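Local atomic coordinates of glycosyltransferase (Rickettsia africae, PDB entry 7MI0), a protein that probably transfers sugar residues from an activated donor to an acceptor, as a GT-B-fold glycosyltransferase of family 4. Residues Ile214-Ser219 and Leu245-Ile250; Tyr135-Ser140 and Glu168-Asp173. One frame throughout, in Å; residues are numbered along the deposited sequence.

Contact 1 of 2, residues Ile214-Ser219 and Leu245-Ile250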
ATOM      1  N   ILE A 214       4.876  20.976  11.780  1.00 62.52           N
ATOM      2  CA  ILE A 214       5.550  20.279  10.689  1.00 64.87           C
ATOM      3  C   ILE A 214       4.511  19.499   9.895  1.00 63.85           C
ATOM      4  O   ILE A 214       3.774  18.683  10.459  1.00 63.73           O
ATOM      5  CB  ILE A 214       6.658  19.345  11.211  1.00 65.94           C
ATOM      6  CG1 ILE A 214       7.646  20.106  12.104  1.00 64.35           C
ATOM      7  CG2 ILE A 214       7.368  18.644  10.049  1.00 58.79           C
ATOM      8  CD1 ILE A 214       8.276  21.297  11.447  1.00 64.76           C
ATOM      9  N   ILE A 215       4.460  19.743   8.589  1.00 62.04           N
ATOM     10  CA  ILE A 215       3.546  19.055   7.686  1.00 58.38           C
ATOM     11  C   ILE A 215       4.354  18.084   6.841  1.00 60.68           C
ATOM     12  O   ILE A 215       5.238  18.498   6.084  1.00 66.53           O
ATOM     13  CB  ILE A 215       2.779  20.043   6.798  1.00 58.08           C
ATOM     14  CG1 ILE A 215       2.020  21.056   7.649  1.00 52.58           C
ATOM     15  CG2 ILE A 215       1.850  19.289   5.867  1.00 57.12           C
ATOM     16  CD1 ILE A 215       1.440  22.194   6.839  1.00 58.50           C
ATOM     17  N   LEU A 216       4.058  16.798   6.963  1.00 55.00           N
ATOM     18  CA  LEU A 216       4.743  15.775   6.189  1.00 56.67           C
ATOM     19  C   LEU A 216       3.817  15.276   5.090  1.00 58.18           C
ATOM     20  O   LEU A 216       2.708  14.809   5.373  1.00 58.28           O
ATOM     21  CB  LEU A 216       5.186  14.614   7.075  1.00 57.57           C
ATOM     22  CG  LEU A 216       6.054  13.569   6.374  1.00 56.31           C
ATOM     23  CD1 LEU A 216       7.393  14.176   5.972  1.00 57.47           C
ATOM     24  CD2 LEU A 216       6.245  12.357   7.271  1.00 53.41           C
ATOM     25  N   MET A 217       4.265  15.385   3.842  1.00 58.68           N
ATOM     26  CA  MET A 217       3.606  14.685   2.745  1.00 58.72           C
ATOM     27  C   MET A 217       4.530  13.588   2.241  1.00 57.07           C
ATOM     28  O   MET A 217       5.420  13.852   1.417  1.00 58.41           O
ATOM     29  CB  MET A 217       3.235  15.636   1.608  1.00 59.37           C
ATOM     30  CG  MET A 217       2.430  14.934   0.537  1.00 51.60           C
ATOM     31  SD  MET A 217       2.130  15.976  -0.886  1.00 72.99           S
ATOM     32  CE  MET A 217       1.236  14.832  -1.936  1.00 69.58           C
ATOM     33  N   PRO A 218       4.383  12.361   2.714  1.00 57.48           N
ATOM     34  CA  PRO A 218       5.186  11.234   2.210  1.00 58.14           C
ATOM     35  C   PRO A 218       4.518  10.625   0.980  1.00 55.31           C
ATOM     36  O   PRO A 218       3.746   9.673   1.039  1.00 57.39           O
ATOM     37  CB  PRO A 218       5.206  10.270   3.399  1.00 55.35           C
ATOM     38  CG  PRO A 218       4.234  10.844   4.436  1.00 54.99           C
ATOM     39  CD  PRO A 218       3.464  11.936   3.776  1.00 54.41           C
ATOM     40  N   SER A 219       4.800  11.219  -0.171  1.00 56.59           N
ATOM     41  CA  SER A 219       4.231  10.789  -1.436  1.00 58.56           C
ATOM     42  C   SER A 219       5.325  10.742  -2.485  1.00 64.61           C
ATOM     43  O   SER A 219       6.162  11.647  -2.562  1.00 62.91           O
ATOM     44  CB  SER A 219       3.114  11.727  -1.913  1.00 59.12           C
ATOM     45  OG  SER A 219       1.899  11.490  -1.229  1.00 69.60           O
ATOM     46  N   LEU A 245       7.374  19.201   4.686  1.00 66.16           N
ATOM     47  CA  LEU A 245       8.357  18.279   4.131  1.00 72.98           C
ATOM     48  C   LEU A 245       7.694  17.362   3.113  1.00 72.66           C
ATOM     49  O   LEU A 245       6.719  16.671   3.433  1.00 66.39           O
ATOM     50  CB  LEU A 245       9.003  17.440   5.234  1.00 73.22           C
ATOM     51  CG  LEU A 245       9.951  18.145   6.198  1.00 71.86           C
ATOM     52  CD1 LEU A 245      10.149  17.289   7.430  1.00 68.33           C
ATOM     53  CD2 LEU A 245      11.280  18.417   5.521  1.00 76.76           C
ATOM     54  N   MET A 246       8.227  17.354   1.893  1.00 73.44           N
ATOM     55  CA  MET A 246       7.793  16.444   0.837  1.00 71.30           C
ATOM     56  C   MET A 246       8.880  15.395   0.644  1.00 70.72           C
ATOM     57  O   MET A 246       9.928  15.685   0.056  1.00 73.76           O
ATOM     58  CB  MET A 246       7.527  17.201  -0.460  1.00 70.21           C
ATOM     59  CG  MET A 246       6.274  18.039  -0.435  1.00 69.30           C
ATOM     60  SD  MET A 246       6.242  19.251  -1.767  1.00 71.56           S
ATOM     61  CE  MET A 246       4.532  19.771  -1.678  1.00 63.60           C
ATOM     62  N   VAL A 247       8.635  14.183   1.137  1.00 62.88           N
ATOM     63  CA  VAL A 247       9.618  13.107   1.080  1.00 67.80           C
ATOM     64  C   VAL A 247       9.054  11.966   0.245  1.00 70.60           C
ATOM     65  O   VAL A 247       7.916  11.529   0.457  1.00 68.92           O
ATOM     66  CB  VAL A 247      10.025  12.628   2.486  1.00 68.89           C
ATOM     67  CG1 VAL A 247      10.755  13.740   3.222  1.00 69.50           C
ATOM     68  CG2 VAL A 247       8.811  12.180   3.276  1.00 73.08           C
ATOM     69  N   GLY A 248       9.854  11.493  -0.700  1.00 74.87           N
ATOM     70  CA  GLY A 248       9.447  10.462  -1.633  1.00 74.47           C
ATOM     71  C   GLY A 248      10.375  10.448  -2.823  1.00 80.32           C
ATOM     72  O   GLY A 248      11.199  11.344  -3.012  1.00 82.40           O
ATOM     73  N   ASP A 249      10.235   9.397  -3.631  1.00 81.67           N
ATOM     74  CA  ASP A 249      11.092   9.256  -4.802  1.00 86.36           C
ATOM     75  C   ASP A 249      10.931  10.453  -5.725  1.00 81.00           C
ATOM     76  O   ASP A 249       9.826  10.960  -5.924  1.00 76.18           O
ATOM     77  CB  ASP A 249      10.774   7.973  -5.571  1.00 78.98           C
ATOM     78  CG  ASP A 249      11.524   7.894  -6.893  1.00 89.62           C
ATOM     79  OD1 ASP A 249      12.774   7.944  -6.869  1.00 94.10           O
ATOM     80  OD2 ASP A 249      10.873   7.797  -7.955  1.00 89.38           O
ATOM     81  N   ILE A 250      12.047  10.912  -6.283  1.00 82.10           N
ATOM     82  CA  ILE A 250      12.031  12.056  -7.183  1.00 85.11           C
ATOM     83  C   ILE A 250      12.794  11.690  -8.447  1.00 88.86           C
ATOM     84  O   ILE A 250      13.383  12.553  -9.109  1.00 88.12           O
ATOM     85  CB  ILE A 250      12.627  13.299  -6.503  1.00 85.52           C
ATOM     86  CG1 ILE A 250      14.069  13.032  -6.076  1.00 85.63           C
ATOM     87  CG2 ILE A 250      11.796  13.688  -5.293  1.00 81.53           C
ATOM     88  CD1 ILE A 250      14.798  14.267  -5.624  1.00 77.41           C
TER
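The first two strands of the C-terminal Rossmann-like domain of a GT-B fold, 214-218 and 243-247, meet here side by side as the two arms of a beta-alpha-beta crossover through helix 227-235. They run parallel, with 20° between the short segments, and L216 pairs with L245, M217 with M246. Three backbone hydrogen bonds join them. L245 N donates to I215 O at 2.6 Å, and M217 N returns a bond to L245 O at 2.8 Å; both are nearly straight. The third, from V247 N to M217 O, is longer at 3.2 Å and reaches the oxygen from above the carbonyl plane, near the point where P218 makes an inverse gamma turn.

Side chains of L216, L245 and V247 lie on one face. The CD1 branch of L216 packs against L245 CB at 3.7 Å and V247 CG2 at 3.6 Å; chi1 of -173° turns CG away from the backbone N, and chi2 of 66° brings CD1 toward the neighbouring strand. The side chains of L216 and V247 cross at about a right angle. V247 CG2 also faces P218 CB, while L245 CD1 touches I214 CG2 at 4.1 Å. On the other face M217 CB and M246 CG touch more loosely.

Helix 282-287 packs on the leucine-valine face through L285, which meets L216, L245 and V247. Helix 227-235 packs on the methionine face, with L230 against M217 and V231 against M246. Strand 291-294 flanks 214-218, and strand 273-276 flanks 243-247.

Contact 2 of 2, residues Tyr135-Ser140 and Glu168-Asp173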
ATOM      1  N   TYR A 135      -7.434  -2.367 -12.188  1.00 74.97           N
ATOM      2  CA  TYR A 135      -7.085  -2.499 -13.592  1.00 72.31           C
ATOM      3  C   TYR A 135      -8.300  -3.023 -14.339  1.00 75.64           C
ATOM      4  O   TYR A 135      -9.212  -3.601 -13.744  1.00 79.47           O
ATOM      5  CB  TYR A 135      -5.893  -3.440 -13.807  1.00 75.13           C
ATOM      6  CG  TYR A 135      -5.305  -4.022 -12.540  1.00 80.83           C
ATOM      7  CD1 TYR A 135      -4.396  -3.294 -11.775  1.00 79.54           C
ATOM      8  CD2 TYR A 135      -5.637  -5.306 -12.120  1.00 78.81           C
ATOM      9  CE1 TYR A 135      -3.843  -3.822 -10.617  1.00 78.80           C
ATOM     10  CE2 TYR A 135      -5.088  -5.848 -10.965  1.00 81.29           C
ATOM     11  CZ  TYR A 135      -4.191  -5.101 -10.214  1.00 82.94           C
ATOM     12  OH  TYR A 135      -3.642  -5.641  -9.061  1.00 78.74           O
ATOM     13  N   ASN A 136      -8.316  -2.807 -15.647  1.00 82.63           N
ATOM     14  CA  ASN A 136      -9.446  -3.212 -16.466  1.00 86.48           C
ATOM     15  C   ASN A 136      -9.104  -4.448 -17.284  1.00 84.25           C
ATOM     16  O   ASN A 136      -7.952  -4.664 -17.671  1.00 83.52           O
ATOM     17  CB  ASN A 136      -9.894  -2.086 -17.397  1.00 91.57           C
ATOM     18  CG  ASN A 136     -11.351  -1.740 -17.210  1.00100.98           C
ATOM     19  OD1 ASN A 136     -11.700  -0.982 -16.303  1.00100.31           O
ATOM     20  ND2 ASN A 136     -12.218  -2.312 -18.049  1.00102.35           N
ATOM     21  N   ILE A 137     -10.124  -5.263 -17.522  1.00 74.21           N
ATOM     22  CA  ILE A 137     -10.031  -6.412 -18.413  1.00 69.55           C
ATOM     23  C   ILE A 137     -11.036  -6.194 -19.536  1.00 70.79           C
ATOM     24  O   ILE A 137     -12.037  -5.486 -19.338  1.00 75.59           O
ATOM     25  CB  ILE A 137     -10.293  -7.722 -17.660  1.00 65.45           C
ATOM     26  CG1 ILE A 137     -11.674  -7.678 -17.011  1.00 64.11           C
ATOM     27  CG2 ILE A 137      -9.204  -7.957 -16.634  1.00 62.04           C
ATOM     28  CD1 ILE A 137     -12.129  -8.999 -16.468  1.00 60.05           C
ATOM     29  N   PRO A 138     -10.807  -6.758 -20.722  1.00 72.46           N
ATOM     30  CA  PRO A 138     -11.748  -6.561 -21.834  1.00 71.07           C
ATOM     31  C   PRO A 138     -13.156  -7.003 -21.461  1.00 70.77           C
ATOM     32  O   PRO A 138     -13.348  -7.994 -20.753  1.00 69.91           O
ATOM     33  CB  PRO A 138     -11.163  -7.430 -22.952  1.00 67.67           C
ATOM     34  CG  PRO A 138      -9.708  -7.564 -22.599  1.00 61.14           C
ATOM     35  CD  PRO A 138      -9.633  -7.557 -21.113  1.00 66.44           C
ATOM     36  N   ASN A 139     -14.148  -6.248 -21.943  1.00 71.32           N
ATOM     37  CA  ASN A 139     -15.533  -6.540 -21.583  1.00 76.30           C
ATOM     38  C   ASN A 139     -15.966  -7.913 -22.087  1.00 76.11           C
ATOM     39  O   ASN A 139     -16.744  -8.606 -21.419  1.00 70.93           O
ATOM     40  CB  ASN A 139     -16.456  -5.445 -22.125  1.00 79.48           C
ATOM     41  CG  ASN A 139     -17.359  -4.860 -21.053  1.00 88.67           C
ATOM     42  OD1 ASN A 139     -18.053  -5.587 -20.338  1.00 92.82           O
ATOM     43  ND2 ASN A 139     -17.341  -3.537 -20.924  1.00 94.37           N
ATOM     44  N   SER A 140     -15.461  -8.324 -23.253  1.00 79.74           N
ATOM     45  CA  SER A 140     -15.771  -9.640 -23.798  1.00 79.14           C
ATOM     46  C   SER A 140     -15.266 -10.776 -22.914  1.00 78.67           C
ATOM     47  O   SER A 140     -15.826 -11.876 -22.954  1.00 83.85           O
ATOM     48  CB  SER A 140     -15.167  -9.767 -25.192  1.00 78.49           C
ATOM     49  OG  SER A 140     -13.786  -9.449 -25.159  1.00 78.12           O
ATOM     50  N   GLU A 168     -18.691  -4.228  -9.891  1.00 67.90           N
ATOM     51  CA  GLU A 168     -19.390  -3.430 -10.892  1.00 68.97           C
ATOM     52  C   GLU A 168     -18.752  -3.563 -12.265  1.00 69.62           C
ATOM     53  O   GLU A 168     -19.455  -3.556 -13.281  1.00 76.09           O
ATOM     54  CB  GLU A 168     -19.416  -1.958 -10.481  1.00 74.90           C
ATOM     55  CG  GLU A 168     -19.733  -1.698  -9.009  1.00 83.65           C
ATOM     56  CD  GLU A 168     -21.195  -1.911  -8.658  1.00 94.12           C
ATOM     57  OE1 GLU A 168     -22.018  -2.109  -9.581  1.00 95.50           O
ATOM     58  OE2 GLU A 168     -21.516  -1.872  -7.449  1.00 93.90           O
ATOM     59  N   ASN A 169     -17.428  -3.675 -12.322  1.00 64.85           N
ATOM     60  CA  ASN A 169     -16.729  -3.723 -13.603  1.00 65.83           C
ATOM     61  C   ASN A 169     -16.519  -5.159 -14.081  1.00 65.82           C
ATOM     62  O   ASN A 169     -16.992  -5.536 -15.159  1.00 65.09           O
ATOM     63  CB  ASN A 169     -15.392  -2.985 -13.489  1.00 63.22           C
ATOM     64  CG  ASN A 169     -14.818  -2.611 -14.834  1.00 67.75           C
ATOM     65  OD1 ASN A 169     -14.283  -3.456 -15.555  1.00 72.32           O
ATOM     66  ND2 ASN A 169     -14.918  -1.332 -15.180  1.00 70.55           N
ATOM     67  N   TYR A 170     -15.814  -5.970 -13.287  1.00 61.06           N
ATOM     68  CA  TYR A 170     -15.565  -7.357 -13.665  1.00 58.06           C
ATOM     69  C   TYR A 170     -16.832  -8.203 -13.645  1.00 60.85           C
ATOM     70  O   TYR A 170     -16.862  -9.261 -14.282  1.00 66.40           O
ATOM     71  CB  TYR A 170     -14.536  -7.997 -12.734  1.00 53.37           C
ATOM     72  CG  TYR A 170     -13.099  -7.560 -12.925  1.00 55.00           C
ATOM     73  CD1 TYR A 170     -12.780  -6.287 -13.384  1.00 58.85           C
ATOM     74  CD2 TYR A 170     -12.053  -8.433 -12.636  1.00 53.44           C
ATOM     75  CE1 TYR A 170     -11.458  -5.895 -13.544  1.00 60.44           C
ATOM     76  CE2 TYR A 170     -10.733  -8.052 -12.797  1.00 52.32           C
ATOM     77  CZ  TYR A 170     -10.440  -6.784 -13.248  1.00 55.28           C
ATOM     78  OH  TYR A 170      -9.125  -6.414 -13.406  1.00 60.88           O
ATOM     79  N   LYS A 171     -17.866  -7.764 -12.929  1.00 62.33           N
ATOM     80  CA  LYS A 171     -19.071  -8.564 -12.704  1.00 63.18           C
ATOM     81  C   LYS A 171     -18.715  -9.939 -12.134  1.00 64.34           C
ATOM     82  O   LYS A 171     -19.243 -10.972 -12.554  1.00 60.47           O
ATOM     83  CB  LYS A 171     -19.905  -8.678 -13.983  1.00 62.73           C
ATOM     84  N   ILE A 172     -17.791  -9.945 -11.162  1.00 63.28           N
ATOM     85  CA  ILE A 172     -17.433 -11.144 -10.409  1.00 59.57           C
ATOM     86  C   ILE A 172     -18.454 -11.362  -9.299  1.00 61.26           C
ATOM     87  O   ILE A 172     -18.938 -10.403  -8.688  1.00 62.14           O
ATOM     88  CB  ILE A 172     -16.007 -11.009  -9.844  1.00 57.08           C
ATOM     89  CG1 ILE A 172     -14.977 -11.074 -10.974  1.00 58.74           C
ATOM     90  CG2 ILE A 172     -15.731 -12.068  -8.788  1.00 52.40           C
ATOM     91  CD1 ILE A 172     -13.539 -10.957 -10.507  1.00 51.64           C
ATOM     92  N   ASP A 173     -18.802 -12.622  -9.042  1.00 56.71           N
ATOM     93  CA  ASP A 173     -19.786 -12.923  -8.009  1.00 62.20           C
ATOM     94  C   ASP A 173     -19.265 -12.505  -6.640  1.00 69.23           C
ATOM     95  O   ASP A 173     -18.086 -12.693  -6.325  1.00 73.68           O
ATOM     96  CB  ASP A 173     -20.118 -14.414  -8.012  1.00 68.68           C
ATOM     97  CG  ASP A 173     -20.628 -14.895  -9.353  1.00 71.19           C
ATOM     98  OD1 ASP A 173     -21.321 -14.114 -10.043  1.00 72.98           O
ATOM     99  OD2 ASP A 173     -20.333 -16.054  -9.718  1.00 73.03           O
TER
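Y170 reaches across to the 135-140 segment, its hydroxyl donating to Y135 O at 2.8 Å. The oxygen lies at the edge of the Y170 ring, in its plane, whereas the hydroxyl stands well above the Y135 carbonyl plane, the C=O...OH angle being 120°. H165 NE2 bonds to the same oxygen, so two side chains grip this carbonyl, and the H165 and Y170 rings meet at a steep tilt.

I137 packs over one face of the Y170 ring. Its CG1 sits between the backbone N and the carbonyl carbon (chi1 58°), and the extended chi2 carries CD1 over the ring centre, a CH-pi contact 3.9 Å from the centroid. The CG2 branch lies nearer the phenol end, 3.8 Å from Y170 CZ. All this belongs to the N-terminal domain of the GT-B fold, where the loop leading into helix 139-149 meets the loop that follows helix 160-168; Y145 of helix 139-149 also touches Y170.

Farther out, the amide ends of N136 and N169 meet crosswise, their planes 88° apart. N136 OD1 and N169 ND2 are 3.4 Å apart, as are N136 ND2 and N169 OD1. N136 ND2 also makes a weak hydrogen bond to I137 O within its own segment.

How the contacts relate
Contact 2 comes first along the chain and closes before contact 1 opens. Their centres are about 35 Å apart, their nearest atoms about 19 Å, and they lie on opposite sides of the chain's centre. They share no strand or helix: contact 2 joins loops beside helices 139-149 and 160-168 in the N-terminal domain, whose parallel sheet has seven strands, while contact 1 lies inside the separate six-stranded parallel sheet of the C-terminal domain. One is thus a partly buried loop junction, the other part of a buried sheet. GT-B enzymes generally bind their substrates in the cleft between two such domains.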